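Local coordinates for protein pectate lyase II (Xanthomonas campestris pv. campestris, PDB 2QY1) that probably cleaves pectate, the de-esterified backbone of plant pectin, by beta-elimination, as a secreted member of polysaccharide lyase family 1, at residues A[226-231]-A[250-254]; A[151-155]-A[169-174]; A[216-220]-A[304-309]; A[43-49]-A[81-86]. The protein carries 2 engineered substitutions. All coordinates share one frame; numbering follows the deposited sequence.

Interaction 1 of 4, residues A[226-231]-A[250-254]; sequences VTTSGI and KNPVT
Lys250 and Val226 begin the pairing, Lys250 N giving its hydrogen to Val226 O over 2.9 Å at an N-H...O angle of 169°. Further on, Gly230 N is taken up by Asn251 O (2.8 Å) and Ile231 N by Pro252 O (2.8 Å), while Ile231 O accepts in return from Thr254 N (2.9 Å). Lys250 O has a lesser partner here, the CA-H of Ser229, with CA 3.2 Å from the oxygen. The two segments lie in neighbouring coils of the right-handed parallel beta-helix of the pectate lyases, and Ile231 with Val253 forms a true parallel bridge. Their side chains share one face of the sheet, Ile231 CD1 standing 4.3 Å from Val253 CG2. Having no side chain, Gly230 can bring its CA to 3.6 Å from Pro252 O. Proline suits position 252 because the pairing asks for its carbonyl and no N-H, and its ring turns off toward Phe246, Ile275 and Trp277. Lys250 stretches fully extended past the carbonyls of Thr227 and Thr228, its methylenes lying alongside them. The hydroxyl of Thr254 is satisfied elsewhere, chiefly by Ala287 O, while its CG2 methyl approaches Ser229 CB.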
loop_
_atom_site.group_PDB
_atom_site.type_symbol
_atom_site.label_atom_id
_atom_site.label_comp_id
_atom_site.label_asym_id
_atom_site.label_seq_id
_atom_site.Cartn_x
_atom_site.Cartn_y
_atom_site.Cartn_z
ATOM N N VAL A 226 0.113 9.821 12.665
ATOM C CA VAL A 226 -1.054 9.160 12.094
ATOM C C VAL A 226 -2.231 9.591 12.960
ATOM O O VAL A 226 -2.314 9.228 14.136
ATOM C CB VAL A 226 -0.890 7.622 12.087
ATOM C CG1 VAL A 226 -2.052 6.954 11.374
ATOM C CG2 VAL A 226 0.442 7.221 11.445
ATOM N N THR A 227 -3.131 10.379 12.378
ATOM C CA THR A 227 -4.015 11.236 13.174
ATOM C C THR A 227 -5.431 10.718 13.458
ATOM O O THR A 227 -6.091 11.213 14.379
ATOM C CB THR A 227 -4.088 12.666 12.585
ATOM O OG1 THR A 227 -4.457 12.598 11.202
ATOM C CG2 THR A 227 -2.738 13.371 12.714
ATOM N N THR A 228 -5.893 9.730 12.695
ATOM C CA THR A 228 -7.239 9.182 12.897
ATOM C C THR A 228 -7.191 7.756 13.442
ATOM O O THR A 228 -7.774 7.469 14.486
ATOM C CB THR A 228 -8.103 9.262 11.603
ATOM O OG1 THR A 228 -8.357 10.635 11.281
ATOM C CG2 THR A 228 -9.438 8.543 11.777
ATOM N N SER A 229 -6.502 6.873 12.722
ATOM C CA SER A 229 -6.320 5.482 13.137
ATOM C C SER A 229 -5.223 4.830 12.305
ATOM O O SER A 229 -4.982 5.228 11.161
ATOM C CB SER A 229 -7.624 4.690 13.006
ATOM O OG SER A 229 -8.118 4.737 11.680
ATOM N N GLY A 230 -4.563 3.830 12.881
ATOM C CA GLY A 230 -3.459 3.148 12.208
ATOM C C GLY A 230 -3.886 1.855 11.539
ATOM O O GLY A 230 -4.619 1.868 10.546
ATOM N N ILE A 231 -3.411 0.738 12.084
ATOM C CA ILE A 231 -3.788 -0.587 11.602
ATOM C C ILE A 231 -5.221 -0.869 12.040
ATOM O O ILE A 231 -5.513 -0.927 13.237
ATOM C CB ILE A 231 -2.840 -1.688 12.146
ATOM C CG1 ILE A 231 -1.392 -1.417 11.720
ATOM C CG2 ILE A 231 -3.293 -3.074 11.683
ATOM C CD1 ILE A 231 -0.347 -2.067 12.616
ATOM N N LYS A 250 -2.736 8.030 16.692
ATOM C CA LYS A 250 -4.029 7.787 17.320
ATOM C C LYS A 250 -4.560 6.442 16.843
ATOM O O LYS A 250 -4.454 6.117 15.660
ATOM C CB LYS A 250 -5.015 8.909 16.984
ATOM C CG LYS A 250 -6.332 8.826 17.739
ATOM C CD LYS A 250 -7.200 10.044 17.490
ATOM C CE LYS A 250 -8.474 9.974 18.309
ATOM N NZ LYS A 250 -9.177 11.287 18.334
ATOM N N ASN A 251 -5.124 5.668 17.772
ATOM C CA ASN A 251 -5.619 4.312 17.498
ATOM C C ASN A 251 -4.666 3.483 16.618
ATOM O O ASN A 251 -5.041 3.080 15.511
ATOM C CB ASN A 251 -7.020 4.363 16.869
ATOM C CG ASN A 251 -7.982 5.232 17.653
ATOM O OD1 ASN A 251 -8.513 6.214 17.132
ATOM N ND2 ASN A 251 -8.214 4.875 18.910
ATOM N N PRO A 252 -3.427 3.240 17.102
ATOM C CA PRO A 252 -2.423 2.547 16.287
ATOM C C PRO A 252 -2.833 1.139 15.865
ATOM O O PRO A 252 -2.542 0.721 14.742
ATOM C CB PRO A 252 -1.186 2.507 17.193
ATOM C CG PRO A 252 -1.703 2.718 18.573
ATOM C CD PRO A 252 -2.889 3.612 18.425
ATOM N N VAL A 253 -3.496 0.420 16.766
ATOM C CA VAL A 253 -4.023 -0.906 16.467
ATOM C C VAL A 253 -5.471 -0.945 16.935
ATOM O O VAL A 253 -5.755 -0.814 18.130
ATOM C CB VAL A 253 -3.193 -2.031 17.139
ATOM C CG1 VAL A 253 -3.820 -3.391 16.881
ATOM C CG2 VAL A 253 -1.752 -2.014 16.638
ATOM N N THR A 254 -6.386 -1.107 15.986
ATOM C CA THR A 254 -7.814 -1.039 16.283
ATOM C C THR A 254 -8.636 -1.926 15.351
ATOM O O THR A 254 -8.131 -2.422 14.342
ATOM C CB THR A 254 -8.338 0.429 16.226
ATOM O OG1 THR A 254 -9.717 0.474 16.619
ATOM C CG2 THR A 254 -8.188 1.027 14.820
#

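Interaction 2 of 4, residues A[151-155]-A[169-174]; sequences FDGGI and NYVYNY
Tyr174 supplies the polar part of the contact, its OH donating to Gly153 O across 2.6 Å. The hydroxyl comes in above the plane of that carbonyl, with a C=O...O angle of 104°, instead of lying in line with a lone pair. A water gives a second bond to Tyr174 OH (2.7 Å) and accepts a longer one from Asp152 N (3.3 Å), so it bridges the ring to the backbone; Ser115 OG is a further partner of the hydroxyl. The rest of the ring is pressed against main chain: CE2 lies 3.1 Å from Asp152 O and 3.4 Å from Gly154 N. Gly154 has no side chain to stand between backbone and ring, where a CB would press on Tyr174 CE2; Gly153 contributes its carbonyl.

In the parallel beta-helix, 151-155 leads into strand 155-158 of one sheet, and 169-174 belongs to strand 164-174 of another, with the chain turning a corner at Asn173. The apolar part lies between these two walls.

There Ile155 reaches in with its CD1 methyl, which meets Val171 CG2 at 3.9 Å and Asn169 CG at 3.9 Å. Its CG1 branch lies opposite the carbonyl carbon (chi1 -59°), and from there the tip extends across to the facing strand. Asn169 offers carbon to the methyl while its amide is spent on Asn134 N and Val131 O, so a polar residue can stand in this buried place.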
loop_
_atom_site.group_PDB
_atom_site.type_symbol
_atom_site.label_atom_id
_atom_site.label_comp_id
_atom_site.label_asym_id
_atom_site.label_seq_id
_atom_site.Cartn_x
_atom_site.Cartn_y
_atom_site.Cartn_z
ATOM N N PHE A 151 -8.557 13.253 -2.681
ATOM C CA PHE A 151 -7.686 12.253 -3.294
ATOM C C PHE A 151 -8.221 10.864 -2.935
ATOM O O PHE A 151 -9.227 10.760 -2.231
ATOM C CB PHE A 151 -6.234 12.447 -2.835
ATOM C CG PHE A 151 -5.652 13.774 -3.247
ATOM C CD1 PHE A 151 -5.039 13.923 -4.491
ATOM C CD2 PHE A 151 -5.754 14.883 -2.408
ATOM C CE1 PHE A 151 -4.517 15.157 -4.884
ATOM C CE2 PHE A 151 -5.241 16.120 -2.793
ATOM C CZ PHE A 151 -4.619 16.256 -4.033
ATOM N N ASP A 152 -7.581 9.806 -3.433
ATOM C CA ASP A 152 -8.041 8.435 -3.162
ATOM C C ASP A 152 -6.959 7.599 -2.471
ATOM O O ASP A 152 -6.166 8.131 -1.701
ATOM C CB ASP A 152 -8.555 7.765 -4.446
ATOM C CG ASP A 152 -8.992 6.313 -4.234
ATOM O OD1 ASP A 152 -8.330 5.413 -4.786
ATOM O OD2 ASP A 152 -9.989 6.065 -3.517
ATOM N N GLY A 153 -6.930 6.298 -2.758
ATOM C CA GLY A 153 -6.077 5.351 -2.049
ATOM C C GLY A 153 -4.616 5.418 -2.431
ATOM O O GLY A 153 -4.268 5.864 -3.524
ATOM N N GLY A 154 -3.757 4.981 -1.514
ATOM C CA GLY A 154 -2.317 4.993 -1.746
ATOM C C GLY A 154 -1.867 3.676 -2.341
ATOM O O GLY A 154 -1.526 3.603 -3.524
ATOM N N ILE A 155 -1.868 2.633 -1.513
ATOM C CA ILE A 155 -1.481 1.301 -1.955
ATOM C C ILE A 155 -2.613 0.344 -1.589
ATOM O O ILE A 155 -2.702 -0.130 -0.454
ATOM C CB ILE A 155 -0.117 0.872 -1.349
ATOM C CG1 ILE A 155 0.975 1.867 -1.771
ATOM C CG2 ILE A 155 0.247 -0.553 -1.787
ATOM C CD1 ILE A 155 2.180 1.908 -0.866
ATOM N N ASN A 169 8.089 1.162 1.195
ATOM C CA ASN A 169 7.405 2.311 0.615
ATOM C C ASN A 169 7.356 3.498 1.572
ATOM O O ASN A 169 7.429 3.302 2.805
ATOM C CB ASN A 169 5.989 1.928 0.181
ATOM C CG ASN A 169 5.978 0.922 -0.954
ATOM O OD1 ASN A 169 6.439 1.212 -2.058
ATOM N ND2 ASN A 169 5.451 -0.266 -0.687
ATOM N N TYR A 170 7.257 4.680 1.025
ATOM C CA TYR A 170 7.151 5.891 1.819
ATOM C C TYR A 170 5.863 6.601 1.426
ATOM O O TYR A 170 5.732 7.090 0.305
ATOM C CB TYR A 170 8.387 6.768 1.588
ATOM C CG TYR A 170 8.466 8.067 2.374
ATOM C CD1 TYR A 170 7.688 8.291 3.514
ATOM C CD2 TYR A 170 9.361 9.065 1.985
ATOM C CE1 TYR A 170 7.784 9.490 4.227
ATOM C CE2 TYR A 170 9.469 10.256 2.694
ATOM C CZ TYR A 170 8.682 10.462 3.811
ATOM O OH TYR A 170 8.798 11.647 4.503
ATOM N N VAL A 171 4.907 6.621 2.352
ATOM C CA VAL A 171 3.626 7.284 2.131
ATOM C C VAL A 171 3.488 8.424 3.129
ATOM O O VAL A 171 3.490 8.200 4.345
ATOM C CB VAL A 171 2.420 6.313 2.261
ATOM C CG1 VAL A 171 1.119 7.019 1.873
ATOM C CG2 VAL A 171 2.622 5.057 1.406
ATOM N N TYR A 172 3.377 9.646 2.613
ATOM C CA TYR A 172 3.251 10.830 3.464
ATOM C C TYR A 172 2.250 11.843 2.911
ATOM O O TYR A 172 1.911 11.802 1.729
ATOM C CB TYR A 172 4.623 11.477 3.719
ATOM C CG TYR A 172 5.252 12.158 2.521
ATOM C CD1 TYR A 172 5.031 13.513 2.270
ATOM C CD2 TYR A 172 6.084 11.454 1.650
ATOM C CE1 TYR A 172 5.611 14.145 1.178
ATOM C CE2 TYR A 172 6.672 12.082 0.555
ATOM C CZ TYR A 172 6.430 13.421 0.325
ATOM O OH TYR A 172 7.007 14.044 -0.757
ATOM N N ASN A 173 1.783 12.745 3.777
ATOM C CA ASN A 173 0.778 13.750 3.414
ATOM C C ASN A 173 -0.374 13.110 2.643
ATOM O O ASN A 173 -0.748 13.562 1.562
ATOM C CB ASN A 173 1.417 14.897 2.619
ATOM C CG ASN A 173 2.425 15.689 3.433
ATOM O OD1 ASN A 173 2.519 15.539 4.652
ATOM N ND2 ASN A 173 3.184 16.544 2.758
ATOM N N TYR A 174 -0.921 12.042 3.217
ATOM C CA TYR A 174 -1.881 11.196 2.530
ATOM C C TYR A 174 -3.008 10.825 3.485
ATOM O O TYR A 174 -2.745 10.418 4.612
ATOM C CB TYR A 174 -1.177 9.934 2.008
ATOM C CG TYR A 174 -1.724 9.471 0.690
ATOM C CD1 TYR A 174 -1.190 9.941 -0.508
ATOM C CD2 TYR A 174 -2.797 8.586 0.633
ATOM C CE1 TYR A 174 -1.707 9.537 -1.731
ATOM C CE2 TYR A 174 -3.317 8.176 -0.579
ATOM C CZ TYR A 174 -2.771 8.655 -1.757
ATOM O OH TYR A 174 -3.287 8.253 -2.967
HETATM O O HOH W 1 -4.535 10.034 -4.624
#

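Interaction 3 of 4, residues A[216-220]-A[304-309]; sequences SHIYN and YIYTVT
His217 projects from its strand toward 304-309 and meets two tyrosines of that segment in turn. Its CB lies 3.2 Å from Tyr304 OH, and CG is little farther from the same oxygen. With CG opposite the backbone N (chi1 -174°), the imidazole extends outward and ND1 reaches Tyr304 OH at 2.7 Å, a hydrogen bond in which either atom could be the donor. The hydroxyl sits at the edge of the imidazole, near its plane, and is also bonded to Thr195 OG1. Beyond ND1, CE1 points into the face of Tyr306, 3.3 Å from CZ, making a T-shaped pair with ring planes at 74°. The last atom, NE2, bonds to Glu242 OE2, an oxygen that also holds Tyr306 OH; one carboxylate thus fixes both the histidine and the tyrosine that its edge meets. Histidine suits this place because both ring nitrogens bond while the carbon between them packs.

Tyr219 completes the aromatic cluster. Its ring lies obliquely against Tyr306, with CZ 3.9 Å from CD2, and its OH joins Thr307 O through a water that stands 2.8 Å from the hydroxyl and donates to the carbonyl. Asn220 turns the chain with positive phi, and its side chain crosses that of Thr309.

Segment 304-309 runs 24° from the direction of 217-220, a part of strand 215-226, along the outside of the beta-helix. There strands 193-202 and 238-242 flank that strand, and helix 314-321 closes over Asn220 and Thr309.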
loop_
_atom_site.group_PDB
_atom_site.type_symbol
_atom_site.label_atom_id
_atom_site.label_comp_id
_atom_site.label_asym_id
_atom_site.label_seq_id
_atom_site.Cartn_x
_atom_site.Cartn_y
_atom_site.Cartn_z
ATOM N N SER A 216 -2.643 -11.074 7.306
ATOM C CA SER A 216 -1.556 -10.154 7.013
ATOM C C SER A 216 -0.421 -10.284 8.019
ATOM O O SER A 216 -0.614 -10.742 9.153
ATOM C CB SER A 216 -2.058 -8.706 6.951
ATOM O OG SER A 216 -2.307 -8.193 8.248
ATOM N N HIS A 217 0.764 -9.886 7.577
ATOM C CA HIS A 217 1.926 -9.798 8.437
ATOM C C HIS A 217 2.472 -8.382 8.289
ATOM O O HIS A 217 2.950 -7.996 7.223
ATOM C CB HIS A 217 2.958 -10.851 8.035
ATOM C CG HIS A 217 4.141 -10.933 8.948
ATOM N ND1 HIS A 217 5.358 -11.427 8.536
ATOM C CD2 HIS A 217 4.297 -10.586 10.249
ATOM C CE1 HIS A 217 6.211 -11.389 9.544
ATOM N NE2 HIS A 217 5.594 -10.879 10.593
ATOM N N ILE A 218 2.354 -7.609 9.363
ATOM C CA ILE A 218 2.731 -6.200 9.374
ATOM C C ILE A 218 3.905 -6.032 10.340
ATOM O O ILE A 218 3.714 -6.031 11.555
ATOM C CB ILE A 218 1.516 -5.308 9.783
ATOM C CG1 ILE A 218 0.353 -5.507 8.800
ATOM C CG2 ILE A 218 1.908 -3.825 9.875
ATOM C CD1 ILE A 218 -1.019 -5.109 9.349
ATOM N N TYR A 219 5.119 -5.920 9.800
ATOM C CA TYR A 219 6.325 -5.881 10.638
ATOM C C TYR A 219 7.357 -4.850 10.195
ATOM O O TYR A 219 7.458 -4.545 9.012
ATOM C CB TYR A 219 6.959 -7.282 10.777
ATOM C CG TYR A 219 7.786 -7.769 9.598
ATOM C CD1 TYR A 219 9.160 -7.520 9.528
ATOM C CD2 TYR A 219 7.203 -8.510 8.572
ATOM C CE1 TYR A 219 9.924 -7.971 8.444
ATOM C CE2 TYR A 219 7.956 -8.973 7.494
ATOM C CZ TYR A 219 9.315 -8.701 7.437
ATOM O OH TYR A 219 10.054 -9.159 6.365
ATOM N N ASN A 220 8.118 -4.324 11.154
ATOM C CA ASN A 220 9.210 -3.371 10.889
ATOM C C ASN A 220 8.791 -2.100 10.143
ATOM O O ASN A 220 9.602 -1.495 9.434
ATOM C CB ASN A 220 10.376 -4.050 10.153
ATOM C CG ASN A 220 11.162 -5.004 11.033
ATOM O OD1 ASN A 220 11.064 -4.981 12.265
ATOM N ND2 ASN A 220 11.961 -5.850 10.396
ATOM N N TYR A 304 7.107 -18.573 4.994
ATOM C CA TYR A 304 8.287 -17.885 4.469
ATOM C C TYR A 304 9.270 -17.466 5.561
ATOM O O TYR A 304 8.914 -17.382 6.742
ATOM C CB TYR A 304 7.896 -16.679 3.602
ATOM C CG TYR A 304 7.076 -15.607 4.293
ATOM C CD1 TYR A 304 5.716 -15.464 4.021
ATOM C CD2 TYR A 304 7.664 -14.718 5.197
ATOM C CE1 TYR A 304 4.957 -14.474 4.637
ATOM C CE2 TYR A 304 6.913 -13.724 5.824
ATOM C CZ TYR A 304 5.561 -13.608 5.536
ATOM O OH TYR A 304 4.816 -12.621 6.142
ATOM N N ILE A 305 10.504 -17.201 5.138
ATOM C CA ILE A 305 11.581 -16.777 6.026
ATOM C C ILE A 305 11.733 -15.258 5.965
ATOM O O ILE A 305 11.654 -14.665 4.888
ATOM C CB ILE A 305 12.924 -17.456 5.627
ATOM C CG1 ILE A 305 12.773 -18.988 5.543
ATOM C CG2 ILE A 305 14.062 -17.036 6.563
ATOM C CD1 ILE A 305 12.396 -19.687 6.849
ATOM N N TYR A 306 11.943 -14.632 7.124
ATOM C CA TYR A 306 12.131 -13.180 7.195
ATOM C C TYR A 306 13.091 -12.762 8.311
ATOM O O TYR A 306 13.154 -13.407 9.357
ATOM C CB TYR A 306 10.780 -12.459 7.333
ATOM C CG TYR A 306 10.011 -12.759 8.607
ATOM C CD1 TYR A 306 9.297 -13.951 8.757
ATOM C CD2 TYR A 306 9.975 -11.836 9.653
ATOM C CE1 TYR A 306 8.584 -14.222 9.925
ATOM C CE2 TYR A 306 9.262 -12.099 10.819
ATOM C CZ TYR A 306 8.571 -13.291 10.950
ATOM O OH TYR A 306 7.866 -13.546 12.105
ATOM N N THR A 307 13.837 -11.687 8.067
ATOM C CA THR A 307 14.771 -11.134 9.049
ATOM C C THR A 307 14.183 -9.878 9.678
ATOM O O THR A 307 13.901 -8.897 8.984
ATOM C CB THR A 307 16.148 -10.807 8.414
ATOM O OG1 THR A 307 16.727 -12.004 7.879
ATOM C CG2 THR A 307 17.106 -10.219 9.447
ATOM N N VAL A 308 13.997 -9.915 10.993
ATOM C CA VAL A 308 13.432 -8.777 11.711
ATOM C C VAL A 308 14.511 -7.784 12.134
ATOM O O VAL A 308 15.526 -8.164 12.721
ATOM C CB VAL A 308 12.585 -9.207 12.946
ATOM C CG1 VAL A 308 11.278 -9.843 12.502
ATOM C CG2 VAL A 308 13.364 -10.153 13.857
ATOM N N THR A 309 14.291 -6.515 11.799
ATOM C CA THR A 309 15.068 -5.415 12.349
ATOM C C THR A 309 14.607 -5.251 13.793
ATOM O O THR A 309 13.400 -5.226 14.043
ATOM C CB THR A 309 14.797 -4.100 11.576
ATOM O OG1 THR A 309 15.043 -4.301 10.179
ATOM C CG2 THR A 309 15.682 -2.962 12.083
HETATM O O HOH W 2 12.778 -8.490 6.301
#

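Interaction 4 of 4, residues A[43-49]-A[81-86]; sequences YTGKFDF and GSAANF
Tyr43 extends its ring toward 81-86, with CG opposite the backbone N (chi1 174°), so that its OH donates to Ala83 O at 2.7 Å. One face of the phenol receives the edge of Phe86 in a T-shaped pair with planes at 88°, and the opposite face is covered by the backbone of Gly45. Met26 of helix 23-32 packs on both side chains. Phe86 folds its own ring between its N and carbonyl carbon, a turn that also lays one face over Ala84 CB.

Phe47, again extended away from its N, sets its ring squarely over Asn85: Asn85 CB stands 3.4 Å from the centroid of the Phe47 ring, a CH-pi contact almost on the normal, and the amide continues stacked over the ring rim. Phe49 comes from another side, putting CE2 3.6 Å from Ala83 CB. A small residue such as Ala83 lets two main chains and this ring converge. Lys46 is bent at chi3 and chi4, curling back to bring NZ to Gly81 O at 3.2 Å.

The backbones form a single bridge, Ala83 N to Gly45 O and Phe47 N to Ala83 O, each 3.0 Å. Ala83 O is therefore gripped twice, by Phe47 N and Tyr43 OH from opposite faces of its plane. This double acceptance would probably polarise the carbonyl and help to hold the two loops together, near the helix-capped end of the beta-helix, with few charged groups.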
loop_
_atom_site.group_PDB
_atom_site.type_symbol
_atom_site.label_atom_id
_atom_site.label_comp_id
_atom_site.label_asym_id
_atom_site.label_seq_id
_atom_site.Cartn_x
_atom_site.Cartn_y
_atom_site.Cartn_z
ATOM N N TYR A 43 10.733 3.673 -16.406
ATOM C CA TYR A 43 10.071 4.977 -16.452
ATOM C C TYR A 43 11.041 6.122 -16.163
ATOM O O TYR A 43 11.615 6.199 -15.077
ATOM C CB TYR A 43 8.875 5.041 -15.496
ATOM C CG TYR A 43 8.267 6.424 -15.427
ATOM C CD1 TYR A 43 7.615 6.975 -16.533
ATOM C CD2 TYR A 43 8.371 7.196 -14.267
ATOM C CE1 TYR A 43 7.065 8.261 -16.483
ATOM C CE2 TYR A 43 7.825 8.480 -14.205
ATOM C CZ TYR A 43 7.173 9.004 -15.316
ATOM O OH TYR A 43 6.640 10.274 -15.263
ATOM N N THR A 44 11.187 7.018 -17.136
ATOM C CA THR A 44 12.196 8.081 -17.093
ATOM C C THR A 44 11.603 9.485 -16.947
ATOM O O THR A 44 12.342 10.460 -16.798
ATOM C CB THR A 44 13.075 8.066 -18.364
ATOM O OG1 THR A 44 12.256 8.332 -19.508
ATOM C CG2 THR A 44 13.763 6.719 -18.534
ATOM N N GLY A 45 10.278 9.586 -17.005
ATOM C CA GLY A 45 9.594 10.877 -16.907
ATOM C C GLY A 45 9.857 11.560 -15.582
ATOM O O GLY A 45 9.993 10.898 -14.556
ATOM N N LYS A 46 9.956 12.886 -15.614
ATOM C CA LYS A 46 10.243 13.676 -14.421
ATOM C C LYS A 46 9.193 14.766 -14.250
ATOM O O LYS A 46 9.431 15.926 -14.590
ATOM C CB LYS A 46 11.637 14.312 -14.508
ATOM C CG LYS A 46 12.783 13.330 -14.695
ATOM C CD LYS A 46 14.083 14.049 -15.037
ATOM C CE LYS A 46 14.671 14.781 -13.833
ATOM N NZ LYS A 46 15.204 13.837 -12.807
ATOM N N PHE A 47 8.031 14.390 -13.730
ATOM C CA PHE A 47 6.965 15.359 -13.488
ATOM C C PHE A 47 7.377 16.381 -12.431
ATOM O O PHE A 47 7.830 16.019 -11.343
ATOM C CB PHE A 47 5.664 14.661 -13.076
ATOM C CG PHE A 47 4.493 15.595 -12.951
ATOM C CD1 PHE A 47 4.157 16.152 -11.717
ATOM C CD2 PHE A 47 3.729 15.927 -14.068
ATOM C CE1 PHE A 47 3.075 17.024 -11.596
ATOM C CE2 PHE A 47 2.641 16.797 -13.958
ATOM C CZ PHE A 47 2.317 17.345 -12.718
ATOM N N ASP A 48 7.220 17.657 -12.770
ATOM C CA ASP A 48 7.492 18.747 -11.839
ATOM C C ASP A 48 6.219 19.029 -11.051
ATOM O O ASP A 48 5.248 19.555 -11.599
ATOM C CB ASP A 48 7.952 19.997 -12.601
ATOM C CG ASP A 48 8.275 21.172 -11.681
ATOM O OD1 ASP A 48 8.269 21.007 -10.442
ATOM O OD2 ASP A 48 8.545 22.271 -12.210
ATOM N N PHE A 49 6.231 18.671 -9.768
ATOM C CA PHE A 49 5.059 18.838 -8.907
ATOM C C PHE A 49 4.742 20.307 -8.613
ATOM O O PHE A 49 3.612 20.642 -8.247
ATOM C CB PHE A 49 5.217 18.037 -7.611
ATOM C CG PHE A 49 5.228 16.549 -7.822
ATOM C CD1 PHE A 49 4.051 15.867 -8.134
ATOM C CD2 PHE A 49 6.413 15.828 -7.716
ATOM C CE1 PHE A 49 4.060 14.488 -8.341
ATOM C CE2 PHE A 49 6.430 14.448 -7.914
ATOM C CZ PHE A 49 5.250 13.777 -8.227
ATOM N N GLY A 81 15.325 9.612 -9.785
ATOM C CA GLY A 81 14.936 10.988 -10.062
ATOM C C GLY A 81 13.627 11.124 -10.815
ATOM O O GLY A 81 13.140 12.240 -11.009
ATOM N N SER A 82 13.058 9.997 -11.246
ATOM C CA SER A 82 11.784 10.002 -11.969
ATOM C C SER A 82 10.621 10.329 -11.043
ATOM O O SER A 82 10.655 10.018 -9.851
ATOM C CB SER A 82 11.534 8.662 -12.674
ATOM O OG SER A 82 11.301 7.616 -11.743
ATOM N N ALA A 83 9.595 10.961 -11.603
ATOM C CA ALA A 83 8.389 11.300 -10.862
ATOM C C ALA A 83 7.179 11.211 -11.784
ATOM O O ALA A 83 7.245 11.618 -12.952
ATOM C CB ALA A 83 8.506 12.691 -10.261
ATOM N N ALA A 84 6.083 10.680 -11.244
ATOM C CA ALA A 84 4.850 10.456 -11.992
ATOM C C ALA A 84 3.671 11.205 -11.383
ATOM O O ALA A 84 3.501 11.219 -10.165
ATOM C CB ALA A 84 4.537 8.963 -12.040
ATOM N N ASN A 85 2.870 11.821 -12.249
ATOM C CA ASN A 85 1.567 12.366 -11.881
ATOM C C ASN A 85 0.464 11.471 -12.456
ATOM O O ASN A 85 -0.577 11.943 -12.920
ATOM C CB ASN A 85 1.429 13.809 -12.376
ATOM C CG ASN A 85 0.221 14.528 -11.785
ATOM O OD1 ASN A 85 0.017 14.547 -10.567
ATOM N ND2 ASN A 85 -0.581 15.125 -12.651
ATOM N N PHE A 86 0.724 10.167 -12.431
ATOM C CA PHE A 86 -0.253 9.159 -12.835
ATOM C C PHE A 86 -0.158 7.957 -11.902
ATOM O O PHE A 86 0.905 7.688 -11.339
ATOM C CB PHE A 86 -0.055 8.734 -14.302
ATOM C CG PHE A 86 1.308 8.158 -14.602
ATOM C CD1 PHE A 86 1.571 6.805 -14.400
ATOM C CD2 PHE A 86 2.325 8.970 -15.103
ATOM C CE1 PHE A 86 2.828 6.272 -14.682
ATOM C CE2 PHE A 86 3.584 8.445 -15.391
ATOM C CZ PHE A 86 3.837 7.095 -15.179
#

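How the interactions relate
The four contacts are spread along the beta-helix, and interactions 4, 2 and 1 follow its length in chain order: centres lie about 16 Å apart from 4 to 2, about 15 Å from 2 to 1, and about 31 Å from 4 to 1. Interaction 3 opens at 216-220, before interaction 1, and closes after it at 304-309, so its long loop encloses interaction 1. These two touch where Ile231 CG2, at the start of strand 231-234, meets Ile218 CD1 of strand 215-226 at 3.8 Å; strands 215-226 and 245-255 are also neighbours. Otherwise the sites are separate. Interactions 1, 2 and 4 thus sit at different positions along the helix, whereas interaction 3 holds a segment from the C-terminal part of the chain against its outside.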